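Local coordinates for pectate lyase (Bacillus, PDB 3VMV), which probably cleaves polygalacturonate, the backbone of pectin, as a secreted polysaccharide lyase of family 1, at residues 170-175 and 199-204; 195-200 and 217-222. All coordinates share one frame; numbering follows the deposited sequence.

Interaction 1. Residues 170-175 and 199-204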
loop_
_atom_site.group_PDB
_atom_site.type_symbol
_atom_site.label_atom_id
_atom_site.label_comp_id
_atom_site.label_asym_id
_atom_site.label_seq_id
_atom_site.Cartn_x
_atom_site.Cartn_y
_atom_site.Cartn_z
ATOM N N ASN A 170 6.997 -2.318 -4.832
ATOM C CA ASN A 170 5.883 -2.220 -5.763
ATOM C C ASN A 170 6.050 -1.048 -6.680
ATOM O O ASN A 170 6.816 -0.123 -6.386
ATOM C CB ASN A 170 4.568 -1.991 -4.994
ATOM C CG ASN A 170 4.294 -3.067 -3.951
ATOM O OD1 ASN A 170 3.904 -4.183 -4.299
ATOM N ND2 ASN A 170 4.420 -2.709 -2.655
ATOM N N LYS A 171 5.319 -1.048 -7.784
ATOM C CA LYS A 171 5.208 0.182 -8.594
ATOM C C LYS A 171 3.791 0.710 -8.421
ATOM O O LYS A 171 2.837 -0.061 -8.469
ATOM C CB LYS A 171 5.444 -0.107 -10.061
ATOM C CG LYS A 171 6.866 -0.639 -10.350
ATOM C CD LYS A 171 7.067 -0.768 -11.872
ATOM C CE LYS A 171 8.520 -1.176 -12.186
ATOM N NZ LYS A 171 8.722 -1.210 -13.674
ATOM N N PHE A 172 3.684 2.014 -8.140
ATOM C CA PHE A 172 2.400 2.727 -8.084
ATOM C C PHE A 172 2.527 3.811 -9.157
ATOM O O PHE A 172 3.390 4.690 -9.054
ATOM C CB PHE A 172 2.263 3.459 -6.740
ATOM C CG PHE A 172 2.073 2.570 -5.541
ATOM C CD1 PHE A 172 0.788 2.374 -5.019
ATOM C CD2 PHE A 172 3.158 1.927 -4.932
ATOM C CE1 PHE A 172 0.564 1.589 -3.899
ATOM C CE2 PHE A 172 2.953 1.142 -3.809
ATOM C CZ PHE A 172 1.636 0.947 -3.295
ATOM N N GLU A 173 1.687 3.795 -10.191
ATOM C CA GLU A 173 1.875 4.705 -11.293
ATOM C C GLU A 173 0.544 5.151 -11.832
ATOM O O GLU A 173 -0.456 4.453 -11.720
ATOM C CB GLU A 173 2.625 4.018 -12.428
ATOM C CG GLU A 173 3.974 3.416 -12.021
ATOM C CD GLU A 173 4.845 3.033 -13.227
ATOM O OE1 GLU A 173 5.149 1.830 -13.391
ATOM O OE2 GLU A 173 5.253 3.933 -14.012
ATOM N N ASN A 174 0.566 6.320 -12.449
ATOM C CA ASN A 174 -0.548 6.781 -13.289
ATOM C C ASN A 174 -1.858 6.766 -12.550
ATOM O O ASN A 174 -2.783 6.012 -12.916
ATOM C CB ASN A 174 -0.645 5.945 -14.585
ATOM C CG ASN A 174 0.688 5.862 -15.321
ATOM O OD1 ASN A 174 1.467 6.797 -15.319
ATOM N ND2 ASN A 174 0.927 4.732 -15.986
ATOM N N HIS A 175 -1.949 7.598 -11.528
ATOM C CA HIS A 175 -3.124 7.535 -10.664
ATOM C C HIS A 175 -3.280 8.855 -9.931
ATOM O O HIS A 175 -2.318 9.540 -9.672
ATOM C CB HIS A 175 -2.908 6.404 -9.657
ATOM C CG HIS A 175 -4.147 6.001 -8.932
ATOM N ND1 HIS A 175 -4.485 6.458 -7.679
ATOM C CD2 HIS A 175 -5.131 5.152 -9.307
ATOM C CE1 HIS A 175 -5.635 5.906 -7.318
ATOM N NE2 HIS A 175 -6.058 5.140 -8.305
ATOM N N ASN A 199 9.674 1.181 -3.090
ATOM C CA ASN A 199 8.626 1.330 -4.101
ATOM C C ASN A 199 8.977 2.418 -5.096
ATOM O O ASN A 199 9.724 3.360 -4.783
ATOM C CB ASN A 199 7.288 1.725 -3.441
ATOM C CG ASN A 199 6.825 0.712 -2.401
ATOM O OD1 ASN A 199 6.345 -0.370 -2.727
ATOM N ND2 ASN A 199 7.020 1.052 -1.102
ATOM N N TYR A 200 8.351 2.321 -6.259
ATOM C CA TYR A 200 8.390 3.362 -7.268
ATOM C C TYR A 200 7.032 4.054 -7.262
ATOM O O TYR A 200 5.997 3.372 -7.447
ATOM C CB TYR A 200 8.559 2.681 -8.612
ATOM C CG TYR A 200 8.787 3.551 -9.823
ATOM C CD1 TYR A 200 9.692 4.621 -9.806
ATOM C CD2 TYR A 200 8.143 3.268 -11.026
ATOM C CE1 TYR A 200 9.927 5.372 -10.947
ATOM C CE2 TYR A 200 8.382 4.033 -12.152
ATOM C CZ TYR A 200 9.277 5.045 -12.117
ATOM O OH TYR A 200 9.549 5.816 -13.250
ATOM N N PHE A 201 7.037 5.362 -7.000
ATOM C CA PHE A 201 5.813 6.178 -6.981
ATOM C C PHE A 201 5.924 7.154 -8.131
ATOM O O PHE A 201 6.662 8.122 -8.035
ATOM C CB PHE A 201 5.737 6.941 -5.658
ATOM C CG PHE A 201 5.660 6.051 -4.416
ATOM C CD1 PHE A 201 4.583 5.183 -4.197
ATOM C CD2 PHE A 201 6.632 6.137 -3.425
ATOM C CE1 PHE A 201 4.526 4.408 -3.026
ATOM C CE2 PHE A 201 6.558 5.420 -2.234
ATOM C CZ PHE A 201 5.507 4.519 -2.038
ATOM N N ASN A 202 5.209 6.946 -9.236
ATOM C CA ASN A 202 5.508 7.698 -10.456
ATOM C C ASN A 202 4.226 8.175 -11.167
ATOM O O ASN A 202 3.307 7.397 -11.389
ATOM C CB ASN A 202 6.309 6.782 -11.399
ATOM C CG ASN A 202 6.534 7.403 -12.742
ATOM O OD1 ASN A 202 7.121 8.480 -12.841
ATOM N ND2 ASN A 202 6.112 6.710 -13.790
ATOM N N ASN A 203 4.217 9.442 -11.561
ATOM C CA ASN A 203 3.081 10.023 -12.306
ATOM C C ASN A 203 1.769 9.897 -11.521
ATOM O O ASN A 203 0.793 9.251 -11.964
ATOM C CB ASN A 203 2.957 9.478 -13.718
ATOM C CG ASN A 203 1.946 10.252 -14.526
ATOM O OD1 ASN A 203 1.924 11.487 -14.494
ATOM N ND2 ASN A 203 1.129 9.542 -15.281
ATOM N N LEU A 204 1.775 10.540 -10.343
ATOM C CA LEU A 204 0.673 10.476 -9.382
ATOM C C LEU A 204 0.256 11.874 -9.074
ATOM O O LEU A 204 1.065 12.800 -9.182
ATOM C CB LEU A 204 1.105 9.779 -8.074
ATOM C CG LEU A 204 1.738 8.398 -8.305
ATOM C CD1 LEU A 204 2.378 7.972 -6.986
ATOM C CD2 LEU A 204 0.705 7.367 -8.786
#
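N170 and N199 sit side by side at the entrance to two parallel strands, 171-173 and 200-202, which belong to successive coils of the parallel beta-helix of family 1 pectate lyases. Their amide planes are only 7° apart, and N199 OD1 is gripped twice, by N170 N at 2.9 Å and by N170 ND2 at 3.0 Å. The ND2 of N170 also reaches I134 O and its OD1 takes N137 N, while N199 ND2 binds V167 O, so both buried amides have donors and acceptors engaged in a stack of asparagines running between coils. Beyond it the backbone alternates in parallel register: Y200 N gives to N170 O, F172 N to Y200 O and N202 N to F172 O. On the face carrying F172, F201 and L204 the contact is apolar. F172 CD2 lies 3.4 Å from F201 CE1, with the ring planes inclined at 39°, and F139 and F223 continue this row of rings in both directions. The other face, with K171, Y200, E173 and N202, is partly exposed. There N202, its CG anti to the backbone N (chi1 174°), sends ND2 to the anti side of E173 OE2 at 2.9 Å, somewhat out of the carboxylate plane. The chain then turns a corner at N174 and N203, both with positive phi. N174 N donates to N202 O, and H175 N to N203 O. N203 ND2, which also serves F143 O, makes a nearly straight bond of 2.8 Å to N174 OD1, with the acceptor lying in the amide plane of N203.

Interaction 2. Residues 195-200 and 217-222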
loop_
_atom_site.group_PDB
_atom_site.type_symbol
_atom_site.label_atom_id
_atom_site.label_comp_id
_atom_site.label_asym_id
_atom_site.label_seq_id
_atom_site.Cartn_x
_atom_site.Cartn_y
_atom_site.Cartn_z
ATOM N N THR A 195 5.282 0.252 7.095
ATOM C CA THR A 195 6.561 0.511 6.432
ATOM C C THR A 195 6.328 0.530 4.931
ATOM O O THR A 195 5.714 -0.405 4.388
ATOM C CB THR A 195 7.510 -0.670 6.733
ATOM O OG1 THR A 195 7.716 -0.757 8.142
ATOM C CG2 THR A 195 8.873 -0.500 6.015
ATOM N N TYR A 196 6.914 1.512 4.254
ATOM C CA TYR A 196 6.989 1.518 2.805
ATOM C C TYR A 196 8.457 1.577 2.417
ATOM O O TYR A 196 9.153 2.508 2.809
ATOM C CB TYR A 196 6.316 2.760 2.227
ATOM C CG TYR A 196 4.852 2.926 2.531
ATOM C CD1 TYR A 196 3.885 2.525 1.630
ATOM C CD2 TYR A 196 4.431 3.510 3.714
ATOM C CE1 TYR A 196 2.523 2.705 1.930
ATOM C CE2 TYR A 196 3.062 3.683 4.004
ATOM C CZ TYR A 196 2.138 3.278 3.081
ATOM O OH TYR A 196 0.791 3.449 3.403
ATOM N N HIS A 197 8.925 0.613 1.637
ATOM C CA HIS A 197 10.307 0.687 1.169
ATOM C C HIS A 197 10.489 0.128 -0.213
ATOM O O HIS A 197 9.802 -0.800 -0.649
ATOM C CB HIS A 197 11.286 0.033 2.205
ATOM C CG HIS A 197 11.277 -1.460 2.220
ATOM N ND1 HIS A 197 12.126 -2.217 1.431
ATOM C CD2 HIS A 197 10.533 -2.346 2.927
ATOM C CE1 HIS A 197 11.898 -3.504 1.665
ATOM N NE2 HIS A 197 10.931 -3.606 2.564
ATOM N N HIS A 198 11.420 0.735 -0.946
ATOM C CA HIS A 198 11.767 0.282 -2.297
ATOM C C HIS A 198 10.618 0.269 -3.274
ATOM O O HIS A 198 10.590 -0.534 -4.182
ATOM C CB HIS A 198 12.502 -1.064 -2.253
ATOM C CG HIS A 198 13.867 -0.964 -1.653
ATOM N ND1 HIS A 198 14.111 -1.167 -0.307
ATOM C CD2 HIS A 198 15.049 -0.602 -2.205
ATOM C CE1 HIS A 198 15.404 -0.993 -0.075
ATOM N NE2 HIS A 198 15.995 -0.663 -1.210
ATOM N N ASN A 199 9.674 1.181 -3.090
ATOM C CA ASN A 199 8.626 1.330 -4.101
ATOM C C ASN A 199 8.977 2.418 -5.096
ATOM O O ASN A 199 9.724 3.360 -4.783
ATOM C CB ASN A 199 7.288 1.725 -3.441
ATOM C CG ASN A 199 6.825 0.712 -2.401
ATOM O OD1 ASN A 199 6.345 -0.370 -2.727
ATOM N ND2 ASN A 199 7.020 1.052 -1.102
ATOM N N TYR A 200 8.351 2.321 -6.259
ATOM C CA TYR A 200 8.390 3.362 -7.268
ATOM C C TYR A 200 7.032 4.054 -7.262
ATOM O O TYR A 200 5.997 3.372 -7.447
ATOM C CB TYR A 200 8.559 2.681 -8.612
ATOM C CG TYR A 200 8.787 3.551 -9.823
ATOM C CD1 TYR A 200 9.692 4.621 -9.806
ATOM C CD2 TYR A 200 8.143 3.268 -11.026
ATOM C CE1 TYR A 200 9.927 5.372 -10.947
ATOM C CE2 TYR A 200 8.382 4.033 -12.152
ATOM C CZ TYR A 200 9.277 5.045 -12.117
ATOM O OH TYR A 200 9.549 5.816 -13.250
ATOM N N HIS A 217 7.212 4.378 8.506
ATOM C CA HIS A 217 8.595 4.515 8.039
ATOM C C HIS A 217 8.589 4.387 6.525
ATOM O O HIS A 217 8.079 3.398 6.011
ATOM C CB HIS A 217 9.410 3.411 8.689
ATOM C CG HIS A 217 10.886 3.415 8.395
ATOM N ND1 HIS A 217 11.622 2.255 8.506
ATOM C CD2 HIS A 217 11.755 4.391 8.048
ATOM C CE1 HIS A 217 12.898 2.528 8.262
ATOM N NE2 HIS A 217 13.007 3.809 7.964
ATOM N N MET A 218 9.131 5.380 5.830
ATOM C CA MET A 218 9.328 5.299 4.388
ATOM C C MET A 218 10.812 5.407 4.094
ATOM O O MET A 218 11.415 6.462 4.383
ATOM C CB MET A 218 8.598 6.427 3.687
ATOM C CG MET A 218 7.136 6.499 4.081
ATOM S SD MET A 218 6.181 7.604 2.999
ATOM C CE MET A 218 5.972 6.621 1.518
ATOM N N PHE A 219 11.385 4.312 3.588
ATOM C CA PHE A 219 12.797 4.370 3.201
ATOM C C PHE A 219 13.078 3.799 1.834
ATOM O O PHE A 219 12.443 2.831 1.396
ATOM C CB PHE A 219 13.724 3.742 4.281
ATOM C CG PHE A 219 13.577 2.230 4.471
ATOM C CD1 PHE A 219 14.475 1.355 3.853
ATOM C CD2 PHE A 219 12.596 1.702 5.299
ATOM C CE1 PHE A 219 14.419 -0.017 4.047
ATOM C CE2 PHE A 219 12.501 0.304 5.487
ATOM C CZ PHE A 219 13.421 -0.560 4.866
ATOM N N ASN A 220 14.049 4.406 1.137
ATOM C CA ASN A 220 14.546 3.829 -0.111
ATOM C C ASN A 220 13.468 3.713 -1.170
ATOM O O ASN A 220 13.573 2.836 -2.020
ATOM C CB ASN A 220 15.209 2.451 0.112
ATOM C CG ASN A 220 16.581 2.553 0.804
ATOM O OD1 ASN A 220 17.199 3.663 0.967
ATOM N ND2 ASN A 220 17.062 1.423 1.221
ATOM N N ASN A 221 12.488 4.614 -1.131
ATOM C CA ASN A 221 11.533 4.713 -2.260
ATOM C C ASN A 221 11.999 5.743 -3.289
ATOM O O ASN A 221 12.842 6.614 -2.968
ATOM C CB ASN A 221 10.139 5.110 -1.767
ATOM C CG ASN A 221 9.626 4.203 -0.677
ATOM O OD1 ASN A 221 9.165 3.075 -0.929
ATOM N ND2 ASN A 221 9.711 4.680 0.563
ATOM N N TYR A 222 11.460 5.629 -4.509
ATOM C CA TYR A 222 11.749 6.521 -5.623
ATOM C C TYR A 222 10.447 7.184 -6.001
ATOM O O TYR A 222 9.554 6.509 -6.495
ATOM C CB TYR A 222 12.322 5.688 -6.777
ATOM C CG TYR A 222 12.714 6.392 -8.058
ATOM C CD1 TYR A 222 12.732 7.772 -8.147
ATOM C CD2 TYR A 222 13.151 5.650 -9.135
ATOM C CE1 TYR A 222 13.113 8.374 -9.372
ATOM C CE2 TYR A 222 13.524 6.248 -10.336
ATOM C CZ TYR A 222 13.525 7.601 -10.421
ATOM O OH TYR A 222 13.925 8.145 -11.611
#
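T195 sets its CG2 3.8 Å from CE2 of F219, across parallel strands 195-197 and 217-219 of successive beta-helix coils; its OG1 is engaged by Y302. At Y196 the backbone N gives to H217 O, and the carbonyl O takes two donors: F219 N, and N221 ND2 at 3.2 Å, from above the carbonyl plane. Beside the Y196 ring, M218 makes an oblique Met-aromatic contact. F219's chi1 (67°) swings its ring so that H197 CB stands over the ring's centre, 3.4 Å from the centroid, a CH-pi contact; H197's own chi1 (76°) only turns the imidazole, leaving the two rings near parallel but slid apart. H197 ND1 meets H198 ND1 at 2.8 Å in a hydrogen bond of undecided direction. One face of the H198 ring receives N220 CB, and W169 stacks on this imidazole. N199 donates both N, at 2.9 Å, and ND2, at 3.0 Å, to N221 OD1, within the asparagine stack at the turn after these strands; N244 continues it, its OD1 taking N221 N. An alanine in place of N221 would probably leave N199 N without its acceptor and Y196 O with one donor fewer, loosening the turn. Y200 CE1 lies over one face of the Y222 ring, off toward its rim. With nearly every touching residue buried, the N221 amide works both ways, accepting from N199 and giving back to strand 195-197.

In the fold
Along the chain the segments come in the order 170-175, 195-200, 199-204 and 217-222, the middle two sharing N199 and Y200. Interaction 1 closes a loop of 23 intervening residues, which holds strands 177-181 and 192-197; interaction 2 closes one of 16, with strands 204-206 and 210-212. The full spans 170-204 and 195-222 overlap at 195-204, because segment 195-200 begins before 199-204 ends, and neither span encloses the other. Together they join three successive coils of the beta-helix, the coil with strand 200-202 being common to both. A probable hydrogen bond from F201 N to Y222 O, 2.8 Å, and F201 packing on N221 and M218 link the contacts directly.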